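Local atomic coordinates of CCMAN5 (Cellulosimicrobium cellulans, PDB entry 2XSG), a protein that probably hydrolyses alpha-mannosidic linkages as a family 92 glycosidase, an activity that can help prepare mannose-6-phosphate glycans on lysosomal enzymes made in yeast. Residues Gly77-Val82 with Leu250-Ser255; Leu254-Val259 with His399-Val404. One frame throughout, in Å; residues are numbered along the deposited sequence.

Contact 1: Gly77-Val82 with Leu250-Ser255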
loop_
_atom_site.group_PDB
_atom_site.type_symbol
_atom_site.label_atom_id
_atom_site.label_comp_id
_atom_site.label_asym_id
_atom_site.label_seq_id
_atom_site.Cartn_x
_atom_site.Cartn_y
_atom_site.Cartn_z
ATOM N N GLY A 77 9.396 5.532 10.887
ATOM C CA GLY A 77 10.646 5.045 11.509
ATOM C C GLY A 77 10.963 5.760 12.823
ATOM O O GLY A 77 12.111 5.758 13.270
ATOM N N ASP A 78 9.940 6.363 13.438
ATOM C CA ASP A 78 10.072 7.107 14.698
ATOM C C ASP A 78 10.161 6.196 15.915
ATOM O O ASP A 78 9.592 5.101 15.921
ATOM C CB ASP A 78 8.858 8.023 14.935
ATOM C CG ASP A 78 8.701 9.099 13.865
ATOM O OD1 ASP A 78 7.715 9.040 13.082
ATOM O OD2 ASP A 78 9.565 9.994 13.819
ATOM N N LEU A 79 10.847 6.700 16.945
ATOM C CA LEU A 79 10.859 6.128 18.282
ATOM C C LEU A 79 11.619 4.799 18.298
ATOM O O LEU A 79 11.010 3.728 18.326
ATOM C CB LEU A 79 9.438 5.963 18.821
ATOM C CG LEU A 79 9.183 6.149 20.325
ATOM C CD1 LEU A 79 7.709 6.492 20.571
ATOM C CD2 LEU A 79 9.587 4.908 21.125
ATOM N N LEU A 80 12.945 4.893 18.279
ATOM C CA LEU A 80 13.792 3.716 18.233
ATOM C C LEU A 80 14.114 3.260 19.642
ATOM O O LEU A 80 14.678 4.018 20.438
ATOM C CB LEU A 80 15.068 3.980 17.410
ATOM C CG LEU A 80 16.102 2.842 17.295
ATOM C CD1 LEU A 80 15.585 1.713 16.412
ATOM C CD2 LEU A 80 17.434 3.382 16.753
ATOM N N VAL A 81 13.733 2.024 19.950
ATOM C CA VAL A 81 14.045 1.400 21.239
ATOM C C VAL A 81 15.127 0.325 21.061
ATOM O O VAL A 81 14.924 -0.647 20.345
ATOM C CB VAL A 81 12.779 0.784 21.882
ATOM C CG1 VAL A 81 13.134 -0.061 23.143
ATOM C CG2 VAL A 81 11.714 1.883 22.195
ATOM N N VAL A 82 16.269 0.531 21.713
ATOM C CA VAL A 82 17.445 -0.307 21.558
ATOM C C VAL A 82 17.837 -0.949 22.895
ATOM O O VAL A 82 18.235 -0.228 23.826
ATOM C CB VAL A 82 18.674 0.519 21.047
ATOM C CG1 VAL A 82 19.899 -0.376 20.873
ATOM C CG2 VAL A 82 18.354 1.222 19.738
ATOM N N LEU A 250 8.115 -3.212 28.154
ATOM C CA LEU A 250 7.880 -1.843 27.754
ATOM C C LEU A 250 6.612 -1.809 26.928
ATOM O O LEU A 250 6.358 -2.721 26.138
ATOM C CB LEU A 250 9.049 -1.310 26.921
ATOM C CG LEU A 250 9.028 0.201 26.684
ATOM C CD1 LEU A 250 9.560 0.887 27.916
ATOM C CD2 LEU A 250 9.839 0.599 25.458
ATOM N N GLN A 251 5.819 -0.753 27.112
ATOM C CA GLN A 251 4.568 -0.595 26.380
ATOM C C GLN A 251 4.519 0.811 25.816
ATOM O O GLN A 251 4.628 1.785 26.554
ATOM C CB GLN A 251 3.361 -0.873 27.296
ATOM C CG GLN A 251 3.341 -2.280 27.931
ATOM C CD GLN A 251 2.033 -2.593 28.626
ATOM O OE1 GLN A 251 1.596 -3.753 28.682
ATOM N NE2 GLN A 251 1.388 -1.564 29.150
ATOM N N VAL A 252 4.376 0.910 24.496
ATOM C CA VAL A 252 4.411 2.200 23.805
ATOM C C VAL A 252 3.092 2.394 23.063
ATOM O O VAL A 252 2.706 1.538 22.266
ATOM C CB VAL A 252 5.559 2.246 22.762
ATOM C CG1 VAL A 252 5.618 3.607 22.070
ATOM C CG2 VAL A 252 6.918 1.884 23.398
ATOM N N THR A 253 2.413 3.512 23.300
ATOM C CA THR A 253 1.165 3.785 22.582
ATOM C C THR A 253 1.244 5.145 21.880
ATOM O O THR A 253 1.810 6.095 22.444
ATOM C CB THR A 253 -0.059 3.690 23.523
ATOM O OG1 THR A 253 -0.104 2.377 24.091
ATOM C CG2 THR A 253 -1.365 3.939 22.785
ATOM N N LEU A 254 0.698 5.200 20.658
ATOM C CA LEU A 254 0.716 6.385 19.787
ATOM C C LEU A 254 -0.665 7.012 19.624
ATOM O O LEU A 254 -1.675 6.325 19.545
ATOM C CB LEU A 254 1.250 6.016 18.380
ATOM C CG LEU A 254 2.607 5.320 18.302
ATOM C CD1 LEU A 254 2.900 4.644 16.945
ATOM C CD2 LEU A 254 3.704 6.336 18.642
ATOM N N SER A 255 -0.703 8.332 19.521
ATOM C CA SER A 255 -1.962 9.040 19.282
ATOM C C SER A 255 -1.681 10.275 18.460
ATOM O O SER A 255 -0.741 11.005 18.761
ATOM C CB SER A 255 -2.627 9.448 20.604
ATOM O OG SER A 255 -3.795 10.245 20.392
#

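Contact 2: Leu254-Val259 with His399-Val404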
loop_
_atom_site.group_PDB
_atom_site.type_symbol
_atom_site.label_atom_id
_atom_site.label_comp_id
_atom_site.label_asym_id
_atom_site.label_seq_id
_atom_site.Cartn_x
_atom_site.Cartn_y
_atom_site.Cartn_z
ATOM N N LEU A 254 0.698 5.200 20.658
ATOM C CA LEU A 254 0.716 6.385 19.787
ATOM C C LEU A 254 -0.665 7.012 19.624
ATOM O O LEU A 254 -1.675 6.325 19.545
ATOM C CB LEU A 254 1.250 6.016 18.380
ATOM C CG LEU A 254 2.607 5.320 18.302
ATOM C CD1 LEU A 254 2.900 4.644 16.945
ATOM C CD2 LEU A 254 3.704 6.336 18.642
ATOM N N SER A 255 -0.703 8.332 19.521
ATOM C CA SER A 255 -1.962 9.040 19.282
ATOM C C SER A 255 -1.681 10.275 18.460
ATOM O O SER A 255 -0.741 11.005 18.761
ATOM C CB SER A 255 -2.627 9.448 20.604
ATOM O OG SER A 255 -3.795 10.245 20.392
ATOM N N PRO A 256 -2.495 10.514 17.417
ATOM C CA PRO A 256 -2.419 11.752 16.664
ATOM C C PRO A 256 -3.005 12.929 17.440
ATOM O O PRO A 256 -2.891 14.087 16.992
ATOM C CB PRO A 256 -3.272 11.455 15.420
ATOM C CG PRO A 256 -3.436 9.935 15.396
ATOM C CD PRO A 256 -3.487 9.594 16.841
ATOM N N VAL A 257 -3.604 12.649 18.598
ATOM C CA VAL A 257 -4.372 13.661 19.332
ATOM C C VAL A 257 -3.578 14.332 20.468
ATOM O O VAL A 257 -3.509 15.571 20.539
ATOM C CB VAL A 257 -5.689 13.056 19.870
ATOM C CG1 VAL A 257 -6.389 13.985 20.865
ATOM C CG2 VAL A 257 -6.615 12.697 18.705
ATOM N N SER A 258 -3.025 13.531 21.376
ATOM C CA SER A 258 -2.288 14.087 22.514
ATOM C C SER A 258 -1.617 13.007 23.300
ATOM O O SER A 258 -1.892 11.806 23.105
ATOM C CB SER A 258 -3.208 14.902 23.442
ATOM O OG SER A 258 -4.084 14.071 24.205
ATOM N N VAL A 259 -0.712 13.429 24.179
ATOM C CA VAL A 259 -0.070 12.500 25.083
ATOM C C VAL A 259 -1.115 11.871 26.009
ATOM O O VAL A 259 -1.123 10.655 26.211
ATOM C CB VAL A 259 1.061 13.184 25.888
ATOM C CG1 VAL A 259 1.246 12.504 27.255
ATOM C CG2 VAL A 259 2.374 13.148 25.077
ATOM N N HIS A 399 0.138 16.756 8.922
ATOM C CA HIS A 399 -0.807 15.630 8.952
ATOM C C HIS A 399 -0.826 14.780 10.253
ATOM O O HIS A 399 0.084 14.878 11.075
ATOM C CB HIS A 399 -0.629 14.790 7.695
ATOM C CG HIS A 399 -1.265 15.416 6.498
ATOM N ND1 HIS A 399 -0.757 16.546 5.890
ATOM C CD2 HIS A 399 -2.405 15.113 5.839
ATOM C CE1 HIS A 399 -1.549 16.894 4.892
ATOM N NE2 HIS A 399 -2.560 16.049 4.847
ATOM N N SER A 400 -1.889 13.992 10.452
ATOM C CA SER A 400 -2.116 13.296 11.736
ATOM C C SER A 400 -1.304 12.013 11.884
ATOM O O SER A 400 -1.145 11.506 12.996
ATOM C CB SER A 400 -3.621 13.028 11.974
ATOM O OG SER A 400 -4.119 11.971 11.171
ATOM N N VAL A 401 -0.804 11.504 10.755
ATOM C CA VAL A 401 0.004 10.270 10.668
ATOM C C VAL A 401 0.961 10.460 9.483
ATOM O O VAL A 401 0.696 11.317 8.630
ATOM C CB VAL A 401 -0.867 9.026 10.389
ATOM C CG1 VAL A 401 -1.846 8.746 11.537
ATOM C CG2 VAL A 401 -1.617 9.169 9.058
ATOM N N PRO A 402 2.068 9.676 9.412
ATOM C CA PRO A 402 2.892 9.760 8.219
ATOM C C PRO A 402 2.029 9.491 7.005
ATOM O O PRO A 402 1.128 8.641 7.052
ATOM C CB PRO A 402 3.932 8.642 8.401
ATOM C CG PRO A 402 3.561 7.903 9.600
ATOM C CD PRO A 402 2.627 8.740 10.404
ATOM N N THR A 403 2.277 10.237 5.937
ATOM C CA THR A 403 1.418 10.168 4.759
ATOM C C THR A 403 2.216 10.510 3.501
ATOM O O THR A 403 3.387 10.904 3.582
ATOM C CB THR A 403 0.192 11.079 4.940
ATOM O OG1 THR A 403 -0.822 10.750 3.977
ATOM C CG2 THR A 403 0.584 12.574 4.839
ATOM N N VAL A 404 1.610 10.332 2.334
ATOM C CA VAL A 404 2.376 10.478 1.093
ATOM C C VAL A 404 1.774 11.527 0.162
ATOM O O VAL A 404 2.302 12.614 0.056
ATOM C CB VAL A 404 2.546 9.143 0.357
ATOM C CG1 VAL A 404 3.535 9.286 -0.813
ATOM C CG2 VAL A 404 3.007 8.047 1.329
#

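Contact 1: Gly77-Val82 with Leu250-Ser255
Leu-79 and Val-81 face Val-252 and Leu-250 across a buried interface, and the contact between Gly77-Val82 and Leu250-Ser255 is wholly apolar. No hydrogen bond crosses it. The backbones are too far apart for one, with 9.4 Å between CA of Leu-79 and CA of Val-252, and the next matched pair, Val-81 with Leu-250, is spaced almost the same. The register falls along one segment as it rises along the other, so the chains run in opposite directions.

Two kinds of methyl contact make up the interface. Val-81 and Leu-250 meet tip to tip. With CG of Leu-250 anti to its backbone N (chi1 -169°), CD2 reaches both branches of the valine, 4.0 Å from CG2 of Val-81 and 4.1 Å from CG1. Leu-79 and Val-252 instead pass alongside one another, pointing opposite ways, and touch where CD1 of Leu-79 lies 3.9 Å from CG1 of Val-252. The same leucine methyl is 4.4 Å from CD2 of Leu-254, a looser contact that extends the apolar row. Leu-79 has an unusual positive phi of 70° just before strand 80-84, yet its CB still points toward the opposing strand.

Polar groups lie off this row. Asp-78 forms a salt bridge with Arg-170 and hydrogen bonds with Tyr-200 and Thr-65, while Thr-253, whose CB points away, hydrogen-bonds Ser-144. His-64 touches both Val-81 and Val-252.

Strands 80-84 and 248-255 belong to two different antiparallel sheets. CA of Val-81 and CA of Leu-250 are 9.5 Å apart and only side chains touch between them, as expected of two sheets packed face to face; the arrangement is characteristic of the beta-sandwich in the N-terminal domain of family 92 glycosyl hydrolases.

Contact 2: Leu254-Val259 with His399-Val404
Pro-256 presses its ring against a backbone carbonyl: O of Ser-400 comes within 3.2 Å of CB of Pro-256, the closest approach in a contact that has no hydrogen bond. The proline sits in an ST turn directly after strand 248-255. Here OG of Ser-255 accepts from N of Val-257 at 3.0 Å, with an N-H...O angle of 155°, and this bond spans the proline and probably helps fix the turn as the chain leaves the sheet. Ser-258 then provides the N-cap of helix 259-270, its OG accepting from N of Gln-261.

On the other side, His399-Val404 is an irregular loop between helices 368-387 and 409-418. Besides its carbonyl, Ser-400 offers CB, 3.8 Å from CB of Pro-256. Its hydroxyl is engaged elsewhere, in a hydrogen bond with Asp-349. Val-401 adds a looser apolar touch, CG1 standing 4.3 Å from CG of Pro-256.

Other parts of the fold complete the surroundings. Leu-202 of strand 198-208 also packs on the proline ring, and Arg-333 hydrogen-bonds the carbonyl of Pro-256 through NE. The contact thus joins the exit of the N-terminal beta-sandwich to a loop of the catalytic domain. At its centre, the carbonyl of Ser-400 approaches at an angle, C=O...CB measuring about 127° at the oxygen, and the same oxygen is 3.7 Å from CG of Pro-256.

In the fold
Strand 248-255 serves both contacts, whose centres lie 13 Å apart, and they share Leu-254 and Ser-255. Contact 1 uses the face of the strand turned toward the second sheet; contact 2 begins where the strand ends and the chain heads for helix 259-270. Along the sequence, 77-82 comes first, then the shared strand region, and finally 399-404, about 140 residues after the turn. Contact 1 therefore lies within the N-terminal domain and joins two of its sheets, whereas contact 2 reaches a loop of the catalytic domain. Together they tie one strand both to its own sandwich and to the neighbouring domain, at the passage from beta to largely helical structure.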